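Local atomic coordinates of formiminotetrahydrofolate cyclodeaminase (Thermotoga maritima, PDB entry 1O5H), a protein that probably catalyses the cyclisation and deamination of 5-formiminotetrahydrofolate to 5,10-methenyltetrahydrofolate with release of ammonia. Residues 45-59 with 71-85. Numbering follows the deposited sequence.
Sequences AMACALAEMVANFTR and MERIVEAMEEARLKL
Cys48 packs as a knob among Met78, Ala81, Arg82 and Leu85, its SG 3.8 Å from CD1 of Leu85 and its CB 4.0 Å from SE of selenomethionine Met78. Glu52 fills the next hole, formed by Val75, Met78, Glu79 and Arg82. With CG anti to the backbone N (chi1 -166°) and the chain extended beyond it, the Glu52 carboxylate reaches across to Arg82, whose NH1 donates to OE1 over 2.6 Å, with OE1 lying in the guanidinium plane. The Glu79 side chain crosses that of Glu52 at about a right angle, carboxylate planes 72° apart, and completes a Glu52-Glu79-Arg82 salt-bridge network. Arg82 NH2 also pairs with Asp25 of the second subunit, tying this network to the dimer interface. Farther along, Ala55 CB rests 3.8 Å from Val75 CG2, and Met71 SE lies against CB and CG2 of Thr58. Arg59, in the loop after helix 36-56, reaches back across the contact: its NH1 forms a salt bridge with Glu72 OE2 (3.1 Å), while its NE donates in plane to Asn56 OD1; Asn56 ND2 bonds to Ala28 O of the second subunit. The axes of 45-56 and 71-85 approach to 8.6 Å at -158°; with knobs-into-holes packing, this identifies an antiparallel helix pair, joining helices 36-56 and 68-100 within this all-helical fold.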
loop_
_atom_site.group_PDB
_atom_site.type_symbol
_atom_site.label_atom_id
_atom_site.label_comp_id
_atom_site.label_asym_id
_atom_site.label_seq_id
_atom_site.Cartn_x
_atom_site.Cartn_y
_atom_site.Cartn_z
ATOM N N ALA A 45 -3.159 -4.430 6.375
ATOM C CA ALA A 45 -4.298 -5.309 6.542
ATOM C C ALA A 45 -4.698 -5.868 5.204
ATOM O O ALA A 45 -4.913 -7.047 5.079
ATOM C CB ALA A 45 -5.435 -4.550 7.159
HETATM N N MSE A 46 -4.765 -5.019 4.191
HETATM C CA MSE A 46 -5.120 -5.473 2.865
HETATM C C MSE A 46 -4.071 -6.414 2.307
HETATM O O MSE A 46 -4.409 -7.372 1.599
HETATM C CB MSE A 46 -5.311 -4.288 1.935
HETATM C CG MSE A 46 -6.601 -3.547 2.191
HETATM SE SE MSE A 46 -6.640 -1.897 1.178
HETATM C CE MSE A 46 -5.068 -1.183 1.799
ATOM N N ALA A 47 -2.801 -6.161 2.617
ATOM C CA ALA A 47 -1.749 -7.071 2.166
ATOM C C ALA A 47 -1.934 -8.453 2.766
ATOM O O ALA A 47 -1.770 -9.460 2.068
ATOM C CB ALA A 47 -0.393 -6.547 2.499
ATOM N N CYS A 48 -2.296 -8.500 4.049
ATOM C CA CYS A 48 -2.579 -9.762 4.724
ATOM C C CYS A 48 -3.742 -10.471 4.046
ATOM O O CYS A 48 -3.733 -11.702 3.877
ATOM C CB CYS A 48 -2.860 -9.553 6.212
ATOM S SG CYS A 48 -1.411 -9.000 7.170
ATOM N N ALA A 49 -4.735 -9.707 3.618
ATOM C CA ALA A 49 -5.839 -10.302 2.886
ATOM C C ALA A 49 -5.398 -10.979 1.594
ATOM O O ALA A 49 -5.883 -12.059 1.279
ATOM C CB ALA A 49 -6.925 -9.291 2.616
ATOM N N LEU A 50 -4.477 -10.385 0.843
ATOM C CA LEU A 50 -3.991 -11.096 -0.338
ATOM C C LEU A 50 -3.322 -12.405 0.081
ATOM O O LEU A 50 -3.576 -13.456 -0.506
ATOM C CB LEU A 50 -3.052 -10.241 -1.161
ATOM C CG LEU A 50 -3.698 -8.996 -1.768
ATOM C CD1 LEU A 50 -2.621 -7.973 -2.043
ATOM C CD2 LEU A 50 -4.477 -9.305 -3.039
ATOM N N ALA A 51 -2.497 -12.362 1.124
ATOM C CA ALA A 51 -1.823 -13.576 1.545
ATOM C C ALA A 51 -2.862 -14.606 1.932
ATOM O O ALA A 51 -2.725 -15.789 1.613
ATOM C CB ALA A 51 -0.921 -13.309 2.683
ATOM N N GLU A 52 -3.908 -14.162 2.616
ATOM C CA GLU A 52 -4.988 -15.055 2.945
ATOM C C GLU A 52 -5.650 -15.631 1.683
ATOM O O GLU A 52 -5.949 -16.834 1.629
ATOM C CB GLU A 52 -6.013 -14.342 3.808
ATOM C CG GLU A 52 -6.982 -15.296 4.470
ATOM C CD GLU A 52 -7.923 -14.621 5.439
ATOM O OE1 GLU A 52 -7.590 -13.545 5.965
ATOM O OE2 GLU A 52 -9.003 -15.183 5.682
HETATM N N MSE A 53 -5.868 -14.789 0.669
HETATM C CA MSE A 53 -6.479 -15.252 -0.571
HETATM C C MSE A 53 -5.668 -16.363 -1.194
HETATM O O MSE A 53 -6.202 -17.416 -1.496
HETATM C CB MSE A 53 -6.643 -14.124 -1.554
HETATM C CG MSE A 53 -6.909 -14.570 -2.979
HETATM SE SE MSE A 53 -7.187 -12.947 -4.014
HETATM C CE MSE A 53 -7.344 -13.776 -5.987
ATOM N N VAL A 54 -4.375 -16.136 -1.357
ATOM C CA VAL A 54 -3.499 -17.144 -1.911
ATOM C C VAL A 54 -3.539 -18.424 -1.074
ATOM O O VAL A 54 -3.580 -19.537 -1.629
ATOM C CB VAL A 54 -2.056 -16.631 -2.066
ATOM C CG1 VAL A 54 -1.157 -17.741 -2.551
ATOM C CG2 VAL A 54 -2.001 -15.427 -3.047
ATOM N N ALA A 55 -3.561 -18.295 0.249
ATOM C CA ALA A 55 -3.603 -19.496 1.090
ATOM C C ALA A 55 -4.911 -20.264 0.913
ATOM O O ALA A 55 -4.914 -21.493 0.840
ATOM C CB ALA A 55 -3.399 -19.148 2.522
ATOM N N ASN A 56 -6.022 -19.538 0.839
ATOM C CA ASN A 56 -7.310 -20.162 0.571
ATOM C C ASN A 56 -7.330 -20.889 -0.740
ATOM O O ASN A 56 -7.803 -22.016 -0.803
ATOM C CB ASN A 56 -8.420 -19.132 0.552
ATOM C CG ASN A 56 -9.042 -18.930 1.904
ATOM O OD1 ASN A 56 -9.176 -19.880 2.698
ATOM N ND2 ASN A 56 -9.434 -17.686 2.188
ATOM N N PHE A 57 -6.822 -20.247 -1.787
ATOM C CA PHE A 57 -6.802 -20.878 -3.072
ATOM C C PHE A 57 -5.767 -22.002 -3.164
ATOM O O PHE A 57 -5.591 -22.583 -4.226
ATOM C CB PHE A 57 -6.559 -19.845 -4.146
ATOM C CG PHE A 57 -7.801 -19.182 -4.643
ATOM C CD1 PHE A 57 -8.673 -19.855 -5.480
ATOM C CD2 PHE A 57 -8.073 -17.855 -4.318
ATOM C CE1 PHE A 57 -9.814 -19.234 -5.966
ATOM C CE2 PHE A 57 -9.215 -17.219 -4.806
ATOM C CZ PHE A 57 -10.082 -17.911 -5.632
ATOM N N THR A 58 -5.088 -22.316 -2.063
ATOM C CA THR A 58 -4.096 -23.389 -2.067
ATOM C C THR A 58 -4.595 -24.597 -1.302
ATOM O O THR A 58 -4.234 -25.749 -1.611
ATOM C CB THR A 58 -2.767 -22.904 -1.485
ATOM O OG1 THR A 58 -2.292 -21.781 -2.243
ATOM C CG2 THR A 58 -1.682 -23.943 -1.684
ATOM N N ARG A 59 -5.419 -24.360 -0.290
ATOM C CA ARG A 59 -6.062 -25.486 0.370
ATOM C C ARG A 59 -7.205 -25.973 -0.504
ATOM O O ARG A 59 -7.634 -25.269 -1.427
ATOM C CB ARG A 59 -6.539 -25.127 1.772
ATOM C CG ARG A 59 -7.467 -23.958 1.843
ATOM C CD ARG A 59 -7.595 -23.414 3.239
ATOM N NE ARG A 59 -8.974 -23.062 3.525
ATOM C CZ ARG A 59 -9.919 -23.948 3.811
ATOM N NH1 ARG A 59 -9.648 -25.249 3.853
ATOM N NH2 ARG A 59 -11.148 -23.537 4.058
HETATM N N MSE A 71 -1.501 -24.264 5.097
HETATM C CA MSE A 71 -2.357 -23.242 4.485
HETATM C C MSE A 71 -3.468 -22.793 5.420
HETATM O O MSE A 71 -3.712 -21.599 5.574
HETATM C CB MSE A 71 -2.935 -23.708 3.138
HETATM C CG MSE A 71 -1.881 -23.954 2.066
HETATM SE SE MSE A 71 -0.876 -22.367 1.568
HETATM C CE MSE A 71 0.984 -23.038 1.584
ATOM N N GLU A 72 -4.137 -23.734 6.069
ATOM C CA GLU A 72 -5.160 -23.349 7.038
ATOM C C GLU A 72 -4.568 -22.549 8.184
ATOM O O GLU A 72 -5.217 -21.660 8.729
ATOM C CB GLU A 72 -5.897 -24.559 7.563
ATOM C CG GLU A 72 -7.028 -24.974 6.642
ATOM C CD GLU A 72 -7.263 -26.485 6.619
ATOM O OE1 GLU A 72 -6.358 -27.251 7.027
ATOM O OE2 GLU A 72 -8.353 -26.920 6.179
ATOM N N ARG A 73 -3.321 -22.865 8.518
ATOM C CA ARG A 73 -2.577 -22.167 9.548
ATOM C C ARG A 73 -2.373 -20.697 9.168
ATOM O O ARG A 73 -2.471 -19.810 10.025
ATOM C CB ARG A 73 -1.233 -22.870 9.774
ATOM C CG ARG A 73 -0.530 -22.511 11.086
ATOM C CD ARG A 73 0.986 -22.776 11.096
ATOM N NE ARG A 73 1.665 -22.047 10.020
ATOM C CZ ARG A 73 2.005 -20.754 10.069
ATOM N NH1 ARG A 73 1.749 -20.028 11.160
ATOM N NH2 ARG A 73 2.607 -20.184 9.025
ATOM N N ILE A 74 -2.099 -20.447 7.890
ATOM C CA ILE A 74 -1.851 -19.101 7.404
ATOM C C ILE A 74 -3.147 -18.313 7.364
ATOM O O ILE A 74 -3.219 -17.187 7.862
ATOM C CB ILE A 74 -1.195 -19.131 6.007
ATOM C CG1 ILE A 74 0.208 -19.715 6.103
ATOM C CG2 ILE A 74 -1.117 -17.727 5.422
ATOM C CD1 ILE A 74 0.818 -20.045 4.788
ATOM N N VAL A 75 -4.168 -18.903 6.759
ATOM C CA VAL A 75 -5.484 -18.294 6.768
ATOM C C VAL A 75 -5.823 -17.745 8.164
ATOM O O VAL A 75 -6.165 -16.570 8.320
ATOM C CB VAL A 75 -6.534 -19.287 6.317
ATOM C CG1 VAL A 75 -7.931 -18.745 6.574
ATOM C CG2 VAL A 75 -6.329 -19.581 4.851
ATOM N N GLU A 76 -5.687 -18.593 9.172
ATOM C CA GLU A 76 -5.971 -18.214 10.554
ATOM C C GLU A 76 -5.073 -17.072 11.025
ATOM O O GLU A 76 -5.557 -16.140 11.665
ATOM C CB GLU A 76 -5.889 -19.447 11.481
ATOM C CG GLU A 76 -5.622 -19.157 12.956
ATOM C CD GLU A 76 -6.859 -18.755 13.739
ATOM O OE1 GLU A 76 -7.418 -19.631 14.450
ATOM O OE2 GLU A 76 -7.260 -17.569 13.649
ATOM N N ALA A 77 -3.784 -17.133 10.693
ATOM C CA ALA A 77 -2.843 -16.064 11.064
ATOM C C ALA A 77 -3.142 -14.727 10.373
ATOM O O ALA A 77 -3.016 -13.654 10.974
ATOM C CB ALA A 77 -1.402 -16.485 10.804
HETATM N N MSE A 78 -3.538 -14.797 9.110
HETATM C CA MSE A 78 -3.849 -13.595 8.363
HETATM C C MSE A 78 -5.157 -12.993 8.843
HETATM O O MSE A 78 -5.392 -11.793 8.731
HETATM C CB MSE A 78 -3.893 -13.888 6.868
HETATM C CG MSE A 78 -2.543 -14.290 6.292
HETATM SE SE MSE A 78 -1.077 -13.041 6.733
HETATM C CE MSE A 78 -0.547 -13.596 8.545
ATOM N N GLU A 79 -6.013 -13.837 9.385
ATOM C CA GLU A 79 -7.240 -13.354 9.966
ATOM C C GLU A 79 -6.920 -12.547 11.213
ATOM O O GLU A 79 -7.468 -11.458 11.425
ATOM C CB GLU A 79 -8.160 -14.524 10.292
ATOM C CG GLU A 79 -8.926 -15.057 9.088
ATOM C CD GLU A 79 -9.941 -14.059 8.544
ATOM O OE1 GLU A 79 -10.174 -13.007 9.192
ATOM O OE2 GLU A 79 -10.511 -14.325 7.468
ATOM N N GLU A 80 -6.015 -13.087 12.028
ATOM C CA GLU A 80 -5.672 -12.495 13.315
ATOM C C GLU A 80 -4.809 -11.255 13.090
ATOM O O GLU A 80 -4.888 -10.292 13.862
ATOM C CB GLU A 80 -4.979 -13.514 14.231
ATOM N N ALA A 81 -4.005 -11.261 12.026
ATOM C CA ALA A 81 -3.152 -10.108 11.736
ATOM C C ALA A 81 -3.972 -8.883 11.333
ATOM O O ALA A 81 -3.667 -7.763 11.723
ATOM C CB ALA A 81 -2.158 -10.435 10.689
ATOM N N ARG A 82 -5.022 -9.087 10.555
ATOM C CA ARG A 82 -5.896 -7.985 10.240
ATOM C C ARG A 82 -6.467 -7.379 11.516
ATOM O O ARG A 82 -6.397 -6.158 11.690
ATOM C CB ARG A 82 -6.996 -8.415 9.296
ATOM C CG ARG A 82 -6.485 -8.739 7.932
ATOM C CD ARG A 82 -7.400 -8.281 6.820
ATOM N NE ARG A 82 -8.723 -8.902 6.842
ATOM C CZ ARG A 82 -8.928 -10.187 6.629
ATOM N NH1 ARG A 82 -7.894 -11.002 6.431
ATOM N NH2 ARG A 82 -10.159 -10.662 6.623
ATOM N N LEU A 83 -6.997 -8.207 12.421
ATOM C CA LEU A 83 -7.536 -7.677 13.677
ATOM C C LEU A 83 -6.479 -6.852 14.421
ATOM O O LEU A 83 -6.785 -5.789 14.961
ATOM C CB LEU A 83 -8.123 -8.772 14.587
ATOM C CG LEU A 83 -9.365 -9.575 14.140
ATOM C CD1 LEU A 83 -9.678 -10.638 15.196
ATOM C CD2 LEU A 83 -10.630 -8.732 13.820
ATOM N N LYS A 84 -5.234 -7.316 14.424
ATOM C CA LYS A 84 -4.187 -6.567 15.097
ATOM C C LYS A 84 -3.958 -5.219 14.421
ATOM O O LYS A 84 -3.862 -4.171 15.100
ATOM C CB LYS A 84 -2.894 -7.378 15.181
ATOM C CG LYS A 84 -2.918 -8.421 16.316
ATOM C CD LYS A 84 -1.540 -9.022 16.640
ATOM C CE LYS A 84 -1.332 -10.408 16.026
ATOM N NZ LYS A 84 0.126 -10.731 15.984
ATOM N N LEU A 85 -3.905 -5.251 13.085
ATOM C CA LEU A 85 -3.567 -4.085 12.293
ATOM C C LEU A 85 -4.671 -3.052 12.373
ATOM O O LEU A 85 -4.423 -1.850 12.536
ATOM C CB LEU A 85 -3.283 -4.476 10.844
ATOM C CG LEU A 85 -1.987 -5.254 10.566
ATOM C CD1 LEU A 85 -1.979 -5.810 9.160
ATOM C CD2 LEU A 85 -0.757 -4.406 10.780
#